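Local atomic coordinates of fatty acid synthase 1, isoform A (Drosophila melanogaster, PDB entry 6FN6), a protein that probably builds long-chain saturated fatty acids from acetyl-CoA and malonyl-CoA with NADPH, this construct being its modifying region of dehydratase, enoylreductase and ketoreductase domains. Residues 24-29 with 188-193; 246-251 with 622-627; 375-380 with 392-397. All coordinates share one frame; numbering follows the deposited sequence.

Contact 1 of 3, residues 24-29 with 188-193; sequences HTIDGR and RELYLP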
loop_
_atom_site.group_PDB
_atom_site.type_symbol
_atom_site.label_atom_id
_atom_site.label_comp_id
_atom_site.label_asym_id
_atom_site.label_seq_id
_atom_site.Cartn_x
_atom_site.Cartn_y
_atom_site.Cartn_z
ATOM N N HIS A 24 14.740 18.698 -26.924
ATOM C CA HIS A 24 14.829 17.999 -25.648
ATOM C C HIS A 24 15.756 16.793 -25.757
ATOM O O HIS A 24 15.334 15.652 -25.560
ATOM C CB HIS A 24 13.437 17.570 -25.181
ATOM C CG HIS A 24 13.401 17.047 -23.779
ATOM N ND1 HIS A 24 13.404 15.701 -23.484
ATOM C CD2 HIS A 24 13.367 17.691 -22.588
ATOM C CE1 HIS A 24 13.370 15.539 -22.174
ATOM N NE2 HIS A 24 13.348 16.733 -21.607
ATOM N N THR A 25 17.024 17.056 -26.066
ATOM C CA THR A 25 18.022 16.002 -26.205
ATOM C C THR A 25 18.693 15.733 -24.862
ATOM O O THR A 25 19.159 16.655 -24.195
ATOM C CB THR A 25 19.084 16.379 -27.261
ATOM O OG1 THR A 25 18.451 16.567 -28.532
ATOM C CG2 THR A 25 20.153 15.296 -27.393
ATOM N N ILE A 26 18.734 14.464 -24.469
ATOM C CA ILE A 26 19.320 14.073 -23.193
ATOM C C ILE A 26 20.376 13.008 -23.431
ATOM O O ILE A 26 20.075 11.928 -23.938
ATOM C CB ILE A 26 18.251 13.553 -22.207
ATOM C CG1 ILE A 26 17.103 14.555 -22.055
ATOM C CG2 ILE A 26 18.883 13.234 -20.854
ATOM C CD1 ILE A 26 17.487 15.852 -21.390
ATOM N N ASP A 27 21.612 13.313 -23.048
ATOM C CA ASP A 27 22.707 12.359 -23.154
ATOM C C ASP A 27 22.835 11.820 -24.579
ATOM O O ASP A 27 22.993 10.618 -24.786
ATOM C CB ASP A 27 22.496 11.208 -22.167
ATOM C CG ASP A 27 23.760 10.401 -21.927
ATOM O OD1 ASP A 27 24.832 10.806 -22.422
ATOM O OD2 ASP A 27 23.684 9.366 -21.233
ATOM N N GLY A 28 22.768 12.718 -25.558
ATOM C CA GLY A 28 22.991 12.357 -26.947
ATOM C C GLY A 28 21.830 11.668 -27.636
ATOM O O GLY A 28 21.999 11.057 -28.690
ATOM N N ARG A 29 20.645 11.763 -27.046
ATOM C CA ARG A 29 19.455 11.179 -27.652
ATOM C C ARG A 29 18.206 12.011 -27.360
ATOM O O ARG A 29 18.107 12.659 -26.316
ATOM C CB ARG A 29 19.272 9.737 -27.156
ATOM C CG ARG A 29 19.646 9.522 -25.688
ATOM C CD ARG A 29 19.591 8.055 -25.274
ATOM N NE ARG A 29 20.104 7.866 -23.914
ATOM C CZ ARG A 29 19.369 7.898 -22.803
ATOM N NH1 ARG A 29 18.059 8.104 -22.863
ATOM N NH2 ARG A 29 19.950 7.717 -21.624
ATOM N N ARG A 188 26.082 16.906 -9.371
ATOM C CA ARG A 188 26.130 17.300 -10.775
ATOM C C ARG A 188 26.071 16.092 -11.697
ATOM O O ARG A 188 27.017 15.818 -12.432
ATOM C CB ARG A 188 27.399 18.102 -11.058
ATOM C CG ARG A 188 27.634 19.259 -10.104
ATOM C CD ARG A 188 28.958 19.942 -10.404
ATOM N NE ARG A 188 28.927 20.696 -11.654
ATOM C CZ ARG A 188 30.006 21.185 -12.259
ATOM N NH1 ARG A 188 31.208 20.994 -11.732
ATOM N NH2 ARG A 188 29.885 21.860 -13.394
ATOM N N GLU A 189 24.953 15.376 -11.655
ATOM C CA GLU A 189 24.768 14.194 -12.485
ATOM C C GLU A 189 23.437 14.276 -13.224
ATOM O O GLU A 189 22.657 15.204 -13.010
ATOM C CB GLU A 189 24.823 12.932 -11.625
ATOM C CG GLU A 189 26.192 12.624 -11.033
ATOM C CD GLU A 189 27.253 12.383 -12.088
ATOM O OE1 GLU A 189 28.448 12.575 -11.780
ATOM O OE2 GLU A 189 26.893 11.991 -13.220
ATOM N N LEU A 190 23.183 13.306 -14.095
ATOM C CA LEU A 190 21.975 13.315 -14.910
ATOM C C LEU A 190 20.778 12.790 -14.120
ATOM O O LEU A 190 20.771 11.643 -13.673
ATOM C CB LEU A 190 22.180 12.489 -16.183
ATOM C CG LEU A 190 21.020 12.478 -17.181
ATOM C CD1 LEU A 190 20.738 13.874 -17.708
ATOM C CD2 LEU A 190 21.311 11.525 -18.330
ATOM N N TYR A 191 19.774 13.647 -13.952
ATOM C CA TYR A 191 18.523 13.282 -13.294
ATOM C C TYR A 191 17.362 13.345 -14.277
ATOM O O TYR A 191 17.270 14.281 -15.075
ATOM C CB TYR A 191 18.226 14.220 -12.123
ATOM C CG TYR A 191 18.991 13.939 -10.852
ATOM C CD1 TYR A 191 18.583 12.936 -9.982
ATOM C CD2 TYR A 191 20.108 14.689 -10.509
ATOM C CE1 TYR A 191 19.270 12.681 -8.812
ATOM C CE2 TYR A 191 20.803 14.443 -9.341
ATOM C CZ TYR A 191 20.379 13.437 -8.494
ATOM O OH TYR A 191 21.068 13.185 -7.329
ATOM N N LEU A 192 16.475 12.359 -14.209
ATOM C CA LEU A 192 15.255 12.360 -15.012
ATOM C C LEU A 192 14.034 12.241 -14.102
ATOM O O LEU A 192 14.073 11.523 -13.102
ATOM C CB LEU A 192 15.274 11.221 -16.032
ATOM C CG LEU A 192 16.276 11.340 -17.181
ATOM C CD1 LEU A 192 16.317 10.055 -17.982
ATOM C CD2 LEU A 192 15.913 12.508 -18.086
ATOM N N PRO A 193 12.947 12.962 -14.430
ATOM C CA PRO A 193 11.750 12.913 -13.580
ATOM C C PRO A 193 11.210 11.504 -13.371
ATOM O O PRO A 193 11.166 10.723 -14.319
ATOM C CB PRO A 193 10.735 13.759 -14.353
ATOM C CG PRO A 193 11.551 14.672 -15.184
ATOM C CD PRO A 193 12.772 13.888 -15.565
#
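I26 packs against L190 and L192 where the two halves of the dehydratase's double hotdog fold come together: 24-29 belongs to the predicted N-terminal hotdog and 188-193 to the C-terminal one. The packing is apolar. CG2 of I26 does the touching, and both methyls of L190 lie against it, CD1 at 3.7 Å and CD2 at 3.9 Å; CD2 of L192 adds a looser contact with the same CG2 at 4.1 Å. CG2 points there because it stands opposite the backbone N across the CA-CB bond. The β-branch suits I26 by giving it two arms: CG2 for the leucines and CG1-CD1 for the H24 ring.

D27 touches L190 only through its aliphatic CB, 4.0 Å from CD2 of that leucine. Its carboxylate is used outside the contact: OD2 forms a salt bridge with R251 and accepts a hydrogen bond from R252 N, which ties the turn to the chain following strand 239-248.

Backbone bonds shape the first segment. R29 N donates to I26 O over 3.2 Å and I26 N donates back to R29 O over 2.7 Å, closing a two-residue hairpin whose D27 and G28 both have positive phi, as in a type I' turn; G28, lacking a CB, takes this readily.

The hairpin lies close to the predicted dehydratase active site. H24 is the predicted proton acceptor, the predicted donor D175 is about 7 Å from I26 between side chains, and CD1 of I26 sits 4.1 Å above the plane of the H24 imidazole, displaced toward the ring's rim.

Contact 2 of 3, residues 246-251 with 622-627; sequences ANLAQR and KLAADA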
loop_
_atom_site.group_PDB
_atom_site.type_symbol
_atom_site.label_atom_id
_atom_site.label_comp_id
_atom_site.label_asym_id
_atom_site.label_seq_id
_atom_site.Cartn_x
_atom_site.Cartn_y
_atom_site.Cartn_z
ATOM N N ALA A 246 13.015 13.044 -8.816
ATOM C CA ALA A 246 13.877 12.691 -9.939
ATOM C C ALA A 246 14.858 11.598 -9.539
ATOM O O ALA A 246 15.438 11.636 -8.453
ATOM C CB ALA A 246 14.625 13.917 -10.447
ATOM N N ASN A 247 15.034 10.620 -10.421
ATOM C CA ASN A 247 15.988 9.544 -10.188
ATOM C C ASN A 247 17.176 9.657 -11.123
ATOM O O ASN A 247 17.051 10.101 -12.264
ATOM C CB ASN A 247 15.323 8.179 -10.356
ATOM C CG ASN A 247 14.621 7.722 -9.101
ATOM O OD1 ASN A 247 13.573 8.251 -8.732
ATOM N ND2 ASN A 247 15.203 6.736 -8.429
ATOM N N LEU A 248 18.332 9.245 -10.620
ATOM C CA LEU A 248 19.561 9.252 -11.393
ATOM C C LEU A 248 19.436 8.272 -12.553
ATOM O O LEU A 248 19.022 7.128 -12.364
ATOM C CB LEU A 248 20.743 8.891 -10.499
ATOM C CG LEU A 248 22.061 9.629 -10.714
ATOM C CD1 LEU A 248 21.866 11.127 -10.620
ATOM C CD2 LEU A 248 23.065 9.182 -9.677
ATOM N N ALA A 249 19.799 8.718 -13.750
ATOM C CA ALA A 249 19.656 7.897 -14.949
ATOM C C ALA A 249 20.985 7.312 -15.417
ATOM O O ALA A 249 22.054 7.808 -15.064
ATOM C CB ALA A 249 19.027 8.714 -16.068
ATOM N N GLN A 250 20.898 6.227 -16.181
ATOM C CA GLN A 250 22.068 5.577 -16.763
ATOM C C GLN A 250 22.667 6.419 -17.883
ATOM O O GLN A 250 21.946 6.935 -18.738
ATOM C CB GLN A 250 21.706 4.194 -17.309
ATOM C CG GLN A 250 21.099 3.243 -16.293
ATOM C CD GLN A 250 20.672 1.927 -16.918
ATOM O OE1 GLN A 250 20.857 1.707 -18.115
ATOM N NE2 GLN A 250 20.104 1.042 -16.108
ATOM N N ARG A 251 23.988 6.552 -17.880
ATOM C CA ARG A 251 24.680 7.259 -18.948
ATOM C C ARG A 251 25.173 6.250 -19.976
ATOM O O ARG A 251 25.771 5.234 -19.623
ATOM C CB ARG A 251 25.850 8.077 -18.398
ATOM C CG ARG A 251 25.447 9.169 -17.420
ATOM C CD ARG A 251 24.608 10.254 -18.085
ATOM N NE ARG A 251 25.339 10.955 -19.138
ATOM C CZ ARG A 251 26.141 11.997 -18.933
ATOM N NH1 ARG A 251 26.332 12.467 -17.707
ATOM N NH2 ARG A 251 26.759 12.569 -19.957
ATOM N N LYS A 622 22.583 -0.900 -10.555
ATOM C CA LYS A 622 21.189 -1.090 -10.177
ATOM C C LYS A 622 20.821 -0.091 -9.086
ATOM O O LYS A 622 19.674 0.348 -8.992
ATOM C CB LYS A 622 20.943 -2.527 -9.711
ATOM C CG LYS A 622 20.993 -3.552 -10.839
ATOM C CD LYS A 622 20.897 -4.983 -10.322
ATOM C CE LYS A 622 19.520 -5.304 -9.750
ATOM N NZ LYS A 622 18.446 -5.268 -10.784
ATOM N N LEU A 623 21.805 0.265 -8.267
ATOM C CA LEU A 623 21.627 1.286 -7.242
ATOM C C LEU A 623 22.379 2.553 -7.641
ATOM O O LEU A 623 23.538 2.491 -8.055
ATOM C CB LEU A 623 22.125 0.781 -5.885
ATOM C CG LEU A 623 22.057 1.758 -4.709
ATOM C CD1 LEU A 623 20.617 2.121 -4.382
ATOM C CD2 LEU A 623 22.760 1.179 -3.490
ATOM N N ALA A 624 21.717 3.700 -7.526
ATOM C CA ALA A 624 22.333 4.969 -7.892
ATOM C C ALA A 624 23.280 5.415 -6.783
ATOM O O ALA A 624 23.326 4.798 -5.720
ATOM C CB ALA A 624 21.271 6.026 -8.153
ATOM N N ALA A 625 24.027 6.486 -7.026
ATOM C CA ALA A 625 24.959 6.991 -6.023
ATOM C C ALA A 625 24.294 7.927 -5.010
ATOM O O ALA A 625 24.759 8.044 -3.876
ATOM C CB ALA A 625 26.116 7.705 -6.709
ATOM N N ASP A 626 23.209 8.584 -5.409
ATOM C CA ASP A 626 22.532 9.522 -4.516
ATOM C C ASP A 626 22.007 8.807 -3.269
ATOM O O ASP A 626 21.871 9.409 -2.203
ATOM C CB ASP A 626 21.391 10.242 -5.244
ATOM C CG ASP A 626 20.420 9.286 -5.906
ATOM O OD1 ASP A 626 20.396 8.095 -5.530
ATOM O OD2 ASP A 626 19.670 9.730 -6.802
ATOM N N ALA A 627 21.716 7.518 -3.413
ATOM C CA ALA A 627 21.196 6.719 -2.310
ATOM C C ALA A 627 22.249 6.541 -1.220
ATOM O O ALA A 627 21.915 6.382 -0.046
ATOM C CB ALA A 627 20.723 5.366 -2.814
#
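L248 meets A624, A625 and D626 with two parts of its side chain. Its CB lies 3.7 Å from CB of A624. With chi1 at -141°, away from the usual staggered values, the leucine carries its CD2 methyl to A624 and on to A625, where it lies 3.9 Å from the backbone N. A624 therefore touches both the base and one tip of the leucine. A single methyl suits this position: it gives L248 an apolar partner yet lets the backbones approach, CA of L248 lying 6.2 Å from CA of A624.

D626 approaches from beside the leucine's base. Its CG is tucked between the backbone N and the carbonyl carbon (chi1 53°), which brings OD2 to 3.9 Å from CB of L248. This is van der Waals contact of a carboxylate with the edge of an apolar patch; no hydrogen bond crosses between the segments. A charged residue fits here because the contact lies at the protein surface.

Residues 246-251 run off the end of strand 239-248 in the dehydratase, while 622-627 lie in what is, by family and sequence, probably the enoylreductase, in the loop between helix 613-620 and strand 642-646. Y191 of the neighbouring strand 191-201 touches both L248 and D626, and A633 packs on A625.

Contact 3 of 3, residues 375-380 with 392-397; sequences HFVFGI and ENSIAS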
loop_
_atom_site.group_PDB
_atom_site.type_symbol
_atom_site.label_atom_id
_atom_site.label_comp_id
_atom_site.label_asym_id
_atom_site.label_seq_id
_atom_site.Cartn_x
_atom_site.Cartn_y
_atom_site.Cartn_z
ATOM N N HIS A 375 56.420 7.249 -51.062
ATOM C CA HIS A 375 57.160 8.051 -50.096
ATOM C C HIS A 375 58.202 7.193 -49.385
ATOM O O HIS A 375 59.237 7.696 -48.948
ATOM C CB HIS A 375 56.220 8.692 -49.072
ATOM C CG HIS A 375 55.488 9.890 -49.589
ATOM N ND1 HIS A 375 54.329 9.795 -50.326
ATOM C CD2 HIS A 375 55.750 11.213 -49.469
ATOM C CE1 HIS A 375 53.907 11.007 -50.641
ATOM N NE2 HIS A 375 54.753 11.886 -50.132
ATOM N N PHE A 376 57.925 5.898 -49.262
ATOM C CA PHE A 376 58.884 4.982 -48.662
ATOM C C PHE A 376 58.660 3.541 -49.100
ATOM O O PHE A 376 57.596 3.185 -49.602
ATOM C CB PHE A 376 58.831 5.074 -47.133
ATOM C CG PHE A 376 57.553 4.551 -46.529
ATOM C CD1 PHE A 376 57.383 3.198 -46.288
ATOM C CD2 PHE A 376 56.529 5.420 -46.186
ATOM C CE1 PHE A 376 56.212 2.718 -45.731
ATOM C CE2 PHE A 376 55.354 4.946 -45.627
ATOM C CZ PHE A 376 55.198 3.594 -45.395
ATOM N N VAL A 377 59.691 2.724 -48.906
ATOM C CA VAL A 377 59.616 1.293 -49.150
ATOM C C VAL A 377 60.246 0.590 -47.957
ATOM O O VAL A 377 61.387 0.876 -47.595
ATOM C CB VAL A 377 60.315 0.896 -50.465
ATOM C CG1 VAL A 377 60.307 -0.617 -50.645
ATOM C CG2 VAL A 377 59.646 1.569 -51.646
ATOM N N PHE A 378 59.497 -0.318 -47.342
ATOM C CA PHE A 378 60.025 -1.101 -46.235
ATOM C C PHE A 378 60.465 -2.478 -46.719
ATOM O O PHE A 378 59.806 -3.091 -47.558
ATOM C CB PHE A 378 58.988 -1.244 -45.120
ATOM C CG PHE A 378 59.463 -2.078 -43.965
ATOM C CD1 PHE A 378 60.242 -1.521 -42.964
ATOM C CD2 PHE A 378 59.139 -3.424 -43.884
ATOM C CE1 PHE A 378 60.684 -2.288 -41.904
ATOM C CE2 PHE A 378 59.577 -4.195 -42.825
ATOM C CZ PHE A 378 60.351 -3.627 -41.834
ATOM N N GLY A 379 61.589 -2.950 -46.191
ATOM C CA GLY A 379 62.115 -4.253 -46.553
ATOM C C GLY A 379 63.049 -4.808 -45.496
ATOM O O GLY A 379 63.637 -4.054 -44.720
ATOM N N ILE A 380 63.179 -6.129 -45.459
ATOM C CA ILE A 380 64.070 -6.782 -44.511
ATOM C C ILE A 380 65.130 -7.555 -45.282
ATOM O O ILE A 380 64.815 -8.317 -46.195
ATOM C CB ILE A 380 63.296 -7.711 -43.548
ATOM C CG1 ILE A 380 62.185 -6.928 -42.837
ATOM C CG2 ILE A 380 64.256 -8.359 -42.543
ATOM C CD1 ILE A 380 61.399 -7.725 -41.817
ATOM N N GLU A 392 67.523 -2.245 -56.437
ATOM C CA GLU A 392 67.376 -1.392 -57.613
ATOM C C GLU A 392 65.923 -0.999 -57.864
ATOM O O GLU A 392 65.613 0.180 -58.037
ATOM C CB GLU A 392 67.940 -2.095 -58.850
ATOM C CG GLU A 392 69.391 -1.751 -59.143
ATOM C CD GLU A 392 69.964 -2.562 -60.287
ATOM O OE1 GLU A 392 69.174 -3.111 -61.083
ATOM O OE2 GLU A 392 71.205 -2.643 -60.397
ATOM N N ASN A 393 65.036 -1.988 -57.872
ATOM C CA ASN A 393 63.635 -1.744 -58.196
ATOM C C ASN A 393 62.921 -1.057 -57.041
ATOM O O ASN A 393 61.881 -0.432 -57.231
ATOM C CB ASN A 393 62.936 -3.054 -58.555
ATOM C CG ASN A 393 63.433 -3.633 -59.865
ATOM O OD1 ASN A 393 63.560 -2.922 -60.861
ATOM N ND2 ASN A 393 63.722 -4.929 -59.868
ATOM N N SER A 394 63.489 -1.164 -55.845
ATOM C CA SER A 394 62.965 -0.442 -54.695
ATOM C C SER A 394 63.269 1.044 -54.860
ATOM O O SER A 394 62.461 1.899 -54.502
ATOM C CB SER A 394 63.569 -0.972 -53.394
ATOM O OG SER A 394 63.299 -2.352 -53.225
ATOM N N ILE A 395 64.439 1.341 -55.418
ATOM C CA ILE A 395 64.864 2.716 -55.641
ATOM C C ILE A 395 64.026 3.343 -56.751
ATOM O O ILE A 395 63.688 4.525 -56.694
ATOM C CB ILE A 395 66.365 2.775 -55.981
ATOM C CG1 ILE A 395 67.197 2.298 -54.787
ATOM C CG2 ILE A 395 66.776 4.193 -56.387
ATOM C CD1 ILE A 395 68.639 1.990 -55.126
ATOM N N ALA A 396 63.708 2.547 -57.765
ATOM C CA ALA A 396 62.896 3.012 -58.883
ATOM C C ALA A 396 61.442 3.224 -58.472
ATOM O O ALA A 396 60.673 3.857 -59.195
ATOM C CB ALA A 396 62.978 2.026 -60.037
ATOM N N SER A 397 61.066 2.693 -57.313
ATOM C CA SER A 397 59.673 2.730 -56.878
ATOM C C SER A 397 59.334 3.978 -56.066
ATOM O O SER A 397 58.169 4.359 -55.970
ATOM C CB SER A 397 59.346 1.483 -56.056
ATOM O OG SER A 397 59.639 0.304 -56.783
#
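V377 faces S394 and S397 inside an α/β domain whose strand order resembles that of class I methyltransferases, with 438-445 the one reversed strand, inserted between 402-409 and 426-433. This is consistent with the pseudo-methyltransferase domain of animal fatty acid synthases. Helix 389-395 belongs to the β-α-β crossover from strand 374-380 to its parallel neighbour 402-409.

Both methyls of the valine meet S394. CG1, opposite the backbone N (chi1 176°), is directed at the serine's side chain, its distance to CB of S394 being 4.3 Å. CG2, beside the backbone N, meets the carbonyl O of S394 and also lies 4.4 Å from CB of S397. A β-branched residue suits a strand and here offers a broad, short surface; small serines let the helix settle close, with 6.7 Å between CA of V377 and CA of S394.

S397 points its CB at the valine, while S394 offers the flank of its CB and its carbonyl oxygen; the hydroxyls are spent elsewhere. S394 OG is hydrogen-bonded to the carbonyl O of T390, one turn back in the helix, so a buried polar group is satisfied next to an aliphatic one. S397 OG is paired with N393 O, although the modelled length is doubtful, and has a weak bond with V370 N.

V307 and L404 on the flanking strands continue the apolar surface round V377, while F376 and F378 face helix 279-296. The closest approach of the two segments is not to a serine side chain at all: CG2 of V377 lies 4.0 Å from the carbonyl oxygen of S394.

In the fold
Contacts 1 and 2 are neighbours, with centres 12 Å apart, and use neighbouring antiparallel strands, 191-201 and 239-248, with L192 O 3.0 Å from N247 N. Contact 1 is partly buried and lies between the two hotdogs, so aliphatic methyls dominate it; contact 2 is a surface joint between the dehydratase and what is probably the enoylreductase, where one leucine meets alanines and a carboxylate. Contact 3 stands apart, its centre 55 Å from that of contact 1, and is the buried one, a strand-helix packing within a single domain in which serines bond to backbone groups. None of the three has a hydrogen bond across its own segments.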